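Local coordinates for lipoate-protein ligase 1 (Plasmodium falciparum, PDB 5T8U) that belongs to the lipoyl protein ligase A/B family and binds lipoic acid in a pocket of its catalytic domain, at residues S75-V87 against E174-T183. Numbering follows the deposited sequence.
Sequences SECNLKNIKEDGV and EKNILNKYLT
With chi1 at -51°, Y181 sets its CG opposite its own carbonyl carbon and beside the backbone N, which turns the ring toward helix 79-84; D85, its CG likewise anti to the carbonyl carbon, has its carboxylate where the phenol ends. There Y181 OH donates to D85 OD2 over 2.7 Å, using the oxygen's anti lone pair. The carboxylate sits at the ring edge, near the ring plane but turned almost perpendicular to it (88°). Obliquely to the ring lie I82 CG1, 4.0 Å from Y181 CD2, and V87 CG2, 3.7 Å from Y181 CZ. A Schellman motif at G86 follows helix 79-84, and D85 and V87, on either side of that glycine in sequence, both touch Y181. I65 of strand 64-66 and Y100 of strand 99-101 also meet the buried tyrosine. At the base of the ring the backbones join directly: N78 N, just ahead of helix 79-84, donates to Y181 O at 2.9 Å, a nearly straight bond (166° at the hydrogen), and C77 CA adds a CA-H...O contact to the same oxygen, 3.3 Å away. Beyond it T183 CB packs 3.3 Å from E76 O. Y181 is thus held at its carbonyl and at its hydroxyl, which should restrain the ring's direction; K180 NZ, 4.6 Å from D85 OD2 and so not in contact with it, would be expected to stabilise the negative charge of the acceptor.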
ATOM      1  N   SER A  75     -12.067  -1.248  15.019  0.97 89.74           N
ATOM      2  CA  SER A  75     -13.266  -1.427  14.211  0.97 91.70           C
ATOM      3  C   SER A  75     -13.118  -2.525  13.167  0.97 92.45           C
ATOM      4  O   SER A  75     -14.108  -3.188  12.832  0.97 93.08           O
ATOM      5  CB  SER A  75     -13.627  -0.116  13.506  0.97 91.33           C
ATOM      6  OG  SER A  75     -13.675   0.963  14.423  0.97 92.85           O
ATOM      7  N   GLU A  76     -11.909  -2.733  12.646  0.91 94.28           N
ATOM      8  CA  GLU A  76     -11.690  -3.699  11.577  0.91 93.79           C
ATOM      9  C   GLU A  76     -11.258  -5.064  12.089  0.91 94.64           C
ATOM     10  O   GLU A  76     -11.582  -6.081  11.464  0.91 94.33           O
ATOM     11  CB  GLU A  76     -10.626  -3.179  10.604  0.91 92.45           C
ATOM     12  CG  GLU A  76     -10.694  -1.685  10.335  0.91 94.26           C
ATOM     13  CD  GLU A  76     -12.039  -1.241   9.798  0.91 96.63           C
ATOM     14  OE1 GLU A  76     -12.808  -2.106   9.325  0.91 97.71           O
ATOM     15  OE2 GLU A  76     -12.330  -0.027   9.850  0.91 97.42           O
ATOM     16  N   CYS A  77     -10.538  -5.113  13.206  1.00 98.38           N
ATOM     17  CA  CYS A  77      -9.919  -6.339  13.687  1.00 98.83           C
ATOM     18  C   CYS A  77     -10.630  -6.851  14.931  1.00101.41           C
ATOM     19  O   CYS A  77     -11.060  -6.066  15.782  1.00103.16           O
ATOM     20  CB  CYS A  77      -8.437  -6.109  14.004  1.00 97.30           C
ATOM     21  SG  CYS A  77      -7.516  -5.267  12.698  1.00 94.52           S
ATOM     22  N   ASN A  78     -10.751  -8.176  15.028  1.00102.63           N
ATOM     23  CA  ASN A  78     -11.192  -8.841  16.252  1.00106.51           C
ATOM     24  C   ASN A  78      -9.934  -9.352  16.952  1.00104.87           C
ATOM     25  O   ASN A  78      -9.557 -10.520  16.853  1.00105.43           O
ATOM     26  CB  ASN A  78     -12.184  -9.958  15.941  1.00108.89           C
ATOM     27  CG  ASN A  78     -12.676 -10.665  17.187  1.00113.04           C
ATOM     28  OD1 ASN A  78     -12.474 -11.867  17.354  1.00114.00           O
ATOM     29  ND2 ASN A  78     -13.322  -9.917  18.075  1.00115.21           N
ATOM     30  N   LEU A  79      -9.283  -8.439  17.676  1.00100.55           N
ATOM     31  CA  LEU A  79      -7.938  -8.688  18.187  1.00 99.89           C
ATOM     32  C   LEU A  79      -7.863  -9.969  19.008  1.00 99.87           C
ATOM     33  O   LEU A  79      -6.841 -10.664  18.992  1.00102.17           O
ATOM     34  CB  LEU A  79      -7.480  -7.495  19.027  1.00100.50           C
ATOM     35  CG  LEU A  79      -7.447  -6.150  18.300  1.00 98.02           C
ATOM     36  CD1 LEU A  79      -7.317  -5.014  19.296  1.00 99.87           C
ATOM     37  CD2 LEU A  79      -6.311  -6.115  17.293  1.00 94.43           C
ATOM     38  N   LYS A  80      -8.929 -10.290  19.744  1.00 93.28           N
ATOM     39  CA  LYS A  80      -8.914 -11.471  20.603  1.00 92.79           C
ATOM     40  C   LYS A  80      -8.491 -12.713  19.826  1.00 96.20           C
ATOM     41  O   LYS A  80      -7.589 -13.449  20.245  1.00 95.33           O
ATOM     42  CB  LYS A  80     -10.293 -11.673  21.232  1.00 93.75           C
ATOM     43  N   ASN A  81      -9.133 -12.959  18.683  1.00106.42           N
ATOM     44  CA  ASN A  81      -8.800 -14.137  17.892  1.00109.02           C
ATOM     45  C   ASN A  81      -7.428 -14.015  17.249  1.00104.54           C
ATOM     46  O   ASN A  81      -6.767 -15.031  17.006  1.00108.09           O
ATOM     47  CB  ASN A  81      -9.870 -14.366  16.827  1.00109.04           C
ATOM     48  CG  ASN A  81     -11.257 -14.458  17.421  1.00112.39           C
ATOM     49  OD1 ASN A  81     -11.491 -14.008  18.542  1.00115.08           O
ATOM     50  ND2 ASN A  81     -12.184 -15.046  16.679  1.00112.42           N
ATOM     51  N   ILE A  82      -6.981 -12.791  16.972  1.00 91.89           N
ATOM     52  CA  ILE A  82      -5.652 -12.608  16.405  1.00 85.96           C
ATOM     53  C   ILE A  82      -4.598 -13.061  17.402  1.00 85.22           C
ATOM     54  O   ILE A  82      -3.727 -13.880  17.086  1.00 86.17           O
ATOM     55  CB  ILE A  82      -5.445 -11.144  15.989  1.00 82.63           C
ATOM     56  CG1 ILE A  82      -6.491 -10.741  14.953  1.00 78.11           C
ATOM     57  CG2 ILE A  82      -4.040 -10.937  15.453  1.00 81.02           C
ATOM     58  CD1 ILE A  82      -6.307  -9.347  14.429  1.00 73.12           C
ATOM     59  N   LYS A  83      -4.668 -12.541  18.630  1.00 82.62           N
ATOM     60  CA  LYS A  83      -3.716 -12.939  19.660  1.00 82.43           C
ATOM     61  C   LYS A  83      -3.849 -14.421  19.984  1.00 88.90           C
ATOM     62  O   LYS A  83      -2.847 -15.111  20.201  1.00 83.59           O
ATOM     63  CB  LYS A  83      -3.922 -12.095  20.916  1.00 82.40           C
ATOM     64  N   GLU A  84      -5.084 -14.928  20.022  1.00108.47           N
ATOM     65  CA  GLU A  84      -5.289 -16.343  20.315  1.00115.60           C
ATOM     66  C   GLU A  84      -4.653 -17.226  19.249  1.00111.32           C
ATOM     67  O   GLU A  84      -4.117 -18.296  19.559  1.00116.67           O
ATOM     68  CB  GLU A  84      -6.785 -16.638  20.435  1.00117.99           C
ATOM     69  CG  GLU A  84      -7.113 -18.046  20.908  1.00121.39           C
ATOM     70  CD  GLU A  84      -6.663 -18.303  22.333  1.00125.00           C
ATOM     71  OE1 GLU A  84      -6.081 -19.377  22.590  1.00126.84           O
ATOM     72  OE2 GLU A  84      -6.891 -17.428  23.196  1.00125.84           O
ATOM     73  N   ASP A  85      -4.701 -16.797  17.990  1.00 95.36           N
ATOM     74  CA  ASP A  85      -4.164 -17.572  16.879  1.00 89.04           C
ATOM     75  C   ASP A  85      -2.725 -17.209  16.535  1.00 89.47           C
ATOM     76  O   ASP A  85      -2.184 -17.745  15.561  1.00 85.94           O
ATOM     77  CB  ASP A  85      -5.044 -17.391  15.639  1.00 85.61           C
ATOM     78  CG  ASP A  85      -6.380 -18.087  15.769  1.00 85.32           C
ATOM     79  OD1 ASP A  85      -6.780 -18.397  16.911  1.00 87.05           O
ATOM     80  OD2 ASP A  85      -7.027 -18.336  14.731  1.00 83.66           O
ATOM     81  N   GLY A  86      -2.097 -16.321  17.297  1.00 98.54           N
ATOM     82  CA  GLY A  86      -0.709 -15.970  17.036  1.00 99.56           C
ATOM     83  C   GLY A  86      -0.486 -15.314  15.689  1.00 95.22           C
ATOM     84  O   GLY A  86       0.474 -15.655  14.987  1.00 94.79           O
ATOM     85  N   VAL A  87      -1.354 -14.380  15.311  1.00 90.10           N
ATOM     86  CA  VAL A  87      -1.227 -13.641  14.059  1.00 86.54           C
ATOM     87  C   VAL A  87      -0.598 -12.289  14.359  1.00 83.87           C
ATOM     88  O   VAL A  87      -0.978 -11.612  15.324  1.00 87.49           O
ATOM     89  CB  VAL A  87      -2.596 -13.480  13.367  1.00 86.99           C
ATOM     90  CG1 VAL A  87      -2.494 -12.563  12.149  1.00 84.79           C
ATOM     91  CG2 VAL A  87      -3.146 -14.840  12.960  1.00 88.50           C
ATOM     92  N   GLU A 174      -5.560 -18.816   2.508  1.00 92.14           N
ATOM     93  CA  GLU A 174      -6.639 -19.456   3.255  1.00 89.99           C
ATOM     94  C   GLU A 174      -7.822 -18.497   3.286  1.00 96.19           C
ATOM     95  O   GLU A 174      -7.831 -17.522   4.040  1.00 89.43           O
ATOM     96  CB  GLU A 174      -6.168 -19.816   4.660  1.00 91.64           C
ATOM     97  CG  GLU A 174      -7.102 -20.746   5.417  1.00 96.04           C
ATOM     98  CD  GLU A 174      -6.542 -21.154   6.767  1.00 98.42           C
ATOM     99  OE1 GLU A 174      -7.136 -22.042   7.417  1.00101.07           O
ATOM    100  OE2 GLU A 174      -5.508 -20.588   7.178  1.00 96.85           O
ATOM    101  N   LYS A 175      -8.829 -18.764   2.450  1.00118.93           N
ATOM    102  CA  LYS A 175      -9.921 -17.813   2.268  1.00124.41           C
ATOM    103  C   LYS A 175     -10.881 -17.800   3.452  1.00122.86           C
ATOM    104  O   LYS A 175     -11.352 -16.732   3.858  1.00125.90           O
ATOM    105  CB  LYS A 175     -10.685 -18.135   0.983  1.00126.44           C
ATOM    106  CG  LYS A 175     -11.904 -17.254   0.759  1.00127.40           C
ATOM    107  CD  LYS A 175     -12.686 -17.678  -0.473  1.00128.94           C
ATOM    108  CE  LYS A 175     -13.945 -16.841  -0.639  1.00129.54           C
ATOM    109  NZ  LYS A 175     -14.737 -17.252  -1.831  1.00131.63           N
ATOM    110  N   ASN A 176     -11.191 -18.970   4.015  0.90113.07           N
ATOM    111  CA  ASN A 176     -12.210 -19.039   5.058  0.90111.54           C
ATOM    112  C   ASN A 176     -11.734 -18.420   6.366  0.90111.02           C
ATOM    113  O   ASN A 176     -12.546 -17.859   7.112  0.90109.11           O
ATOM    114  CB  ASN A 176     -12.628 -20.491   5.285  0.90115.90           C
ATOM    115  CG  ASN A 176     -13.508 -21.026   4.169  0.90118.82           C
ATOM    116  OD1 ASN A 176     -14.159 -20.263   3.455  0.90118.41           O
ATOM    117  ND2 ASN A 176     -13.537 -22.344   4.018  0.90121.35           N
ATOM    118  N   ILE A 177     -10.436 -18.505   6.664  0.91116.83           N
ATOM    119  CA  ILE A 177      -9.931 -18.038   7.950  0.91118.07           C
ATOM    120  C   ILE A 177     -10.106 -16.534   8.115  0.91116.07           C
ATOM    121  O   ILE A 177     -10.137 -16.035   9.246  0.91116.47           O
ATOM    122  CB  ILE A 177      -8.449 -18.447   8.114  0.91116.81           C
ATOM    123  CG1 ILE A 177      -8.049 -18.452   9.590  0.91117.23           C
ATOM    124  CG2 ILE A 177      -7.525 -17.531   7.313  0.91114.10           C
ATOM    125  CD1 ILE A 177      -8.479 -19.703  10.326  0.91119.60           C
ATOM    126  N   LEU A 178     -10.234 -15.796   7.008  1.00113.60           N
ATOM    127  CA  LEU A 178     -10.268 -14.337   7.068  1.00111.18           C
ATOM    128  C   LEU A 178     -11.303 -13.840   8.071  1.00112.88           C
ATOM    129  O   LEU A 178     -11.011 -12.974   8.905  1.00110.85           O
ATOM    130  CB  LEU A 178     -10.564 -13.770   5.679  1.00110.65           C
ATOM    131  CG  LEU A 178      -9.617 -14.190   4.555  1.00109.74           C
ATOM    132  CD1 LEU A 178     -10.064 -13.594   3.230  1.00108.69           C
ATOM    133  CD2 LEU A 178      -8.204 -13.760   4.872  1.00108.72           C
ATOM    134  N   ASN A 179     -12.520 -14.379   8.005  0.95119.09           N
ATOM    135  CA  ASN A 179     -13.609 -13.881   8.837  0.95121.58           C
ATOM    136  C   ASN A 179     -13.337 -14.023  10.330  0.95122.35           C
ATOM    137  O   ASN A 179     -14.093 -13.462  11.131  0.95125.93           O
ATOM    138  CB  ASN A 179     -14.908 -14.603   8.472  0.95123.25           C
ATOM    139  CG  ASN A 179     -15.475 -14.144   7.141  0.95122.18           C
ATOM    140  OD1 ASN A 179     -15.499 -12.949   6.844  0.95120.50           O
ATOM    141  ND2 ASN A 179     -15.925 -15.094   6.330  0.95123.27           N
ATOM    142  N   LYS A 180     -12.292 -14.752  10.728  1.00116.91           N
ATOM    143  CA  LYS A 180     -11.944 -14.826  12.143  1.00115.72           C
ATOM    144  C   LYS A 180     -11.266 -13.554  12.635  1.00108.12           C
ATOM    145  O   LYS A 180     -11.394 -13.205  13.814  1.00112.35           O
ATOM    146  CB  LYS A 180     -11.022 -16.017  12.409  1.00117.92           C
ATOM    147  CG  LYS A 180     -11.680 -17.378  12.276  1.00121.37           C
ATOM    148  CD  LYS A 180     -10.716 -18.476  12.696  1.00122.52           C
ATOM    149  CE  LYS A 180     -11.293 -19.863  12.460  1.00124.37           C
ATOM    150  NZ  LYS A 180     -10.330 -20.934  12.845  1.00124.65           N
ATOM    151  N   TYR A 181     -10.553 -12.852  11.758  1.00 91.37           N
ATOM    152  CA  TYR A 181      -9.698 -11.737  12.147  1.00 85.71           C
ATOM    153  C   TYR A 181     -10.247 -10.379  11.745  1.00 89.02           C
ATOM    154  O   TYR A 181     -10.080  -9.409  12.487  1.00 83.93           O
ATOM    155  CB  TYR A 181      -8.304 -11.919  11.532  1.00 81.89           C
ATOM    156  CG  TYR A 181      -7.711 -13.288  11.789  1.00 81.15           C
ATOM    157  CD1 TYR A 181      -6.929 -13.919  10.831  1.00 79.33           C
ATOM    158  CD2 TYR A 181      -7.938 -13.950  12.988  1.00 82.91           C
ATOM    159  CE1 TYR A 181      -6.389 -15.171  11.061  1.00 80.58           C
ATOM    160  CE2 TYR A 181      -7.403 -15.200  13.227  1.00 84.17           C
ATOM    161  CZ  TYR A 181      -6.628 -15.806  12.261  1.00 83.74           C
ATOM    162  OH  TYR A 181      -6.093 -17.052  12.498  1.00 85.13           O
ATOM    163  N   LEU A 182     -10.902 -10.279  10.587  1.00106.18           N
ATOM    164  CA  LEU A 182     -11.435  -9.005  10.104  1.00111.54           C
ATOM    165  C   LEU A 182     -12.792  -8.753  10.764  1.00114.04           C
ATOM    166  O   LEU A 182     -13.857  -8.862  10.153  1.00116.64           O
ATOM    167  CB  LEU A 182     -11.531  -9.014   8.584  1.00110.88           C
ATOM    168  CG  LEU A 182     -10.269  -9.500   7.862  1.00109.56           C
ATOM    169  CD1 LEU A 182     -10.477  -9.515   6.356  1.00109.02           C
ATOM    170  CD2 LEU A 182      -9.060  -8.646   8.227  1.00108.03           C
ATOM    171  N   THR A 183     -12.724  -8.403  12.046  1.00110.88           N
ATOM    172  CA  THR A 183     -13.899  -8.215  12.899  1.00110.80           C
ATOM    173  C   THR A 183     -14.991  -9.234  12.589  1.00112.46           C
ATOM    174  O   THR A 183     -14.752 -10.442  12.622  1.00112.54           O
ATOM    175  CB  THR A 183     -14.479  -6.782  12.771  1.00108.78           C
ATOM    176  OG1 THR A 183     -15.364  -6.525  13.868  1.00110.19           O
ATOM    177  CG2 THR A 183     -15.238  -6.589  11.460  1.00107.69           C
TER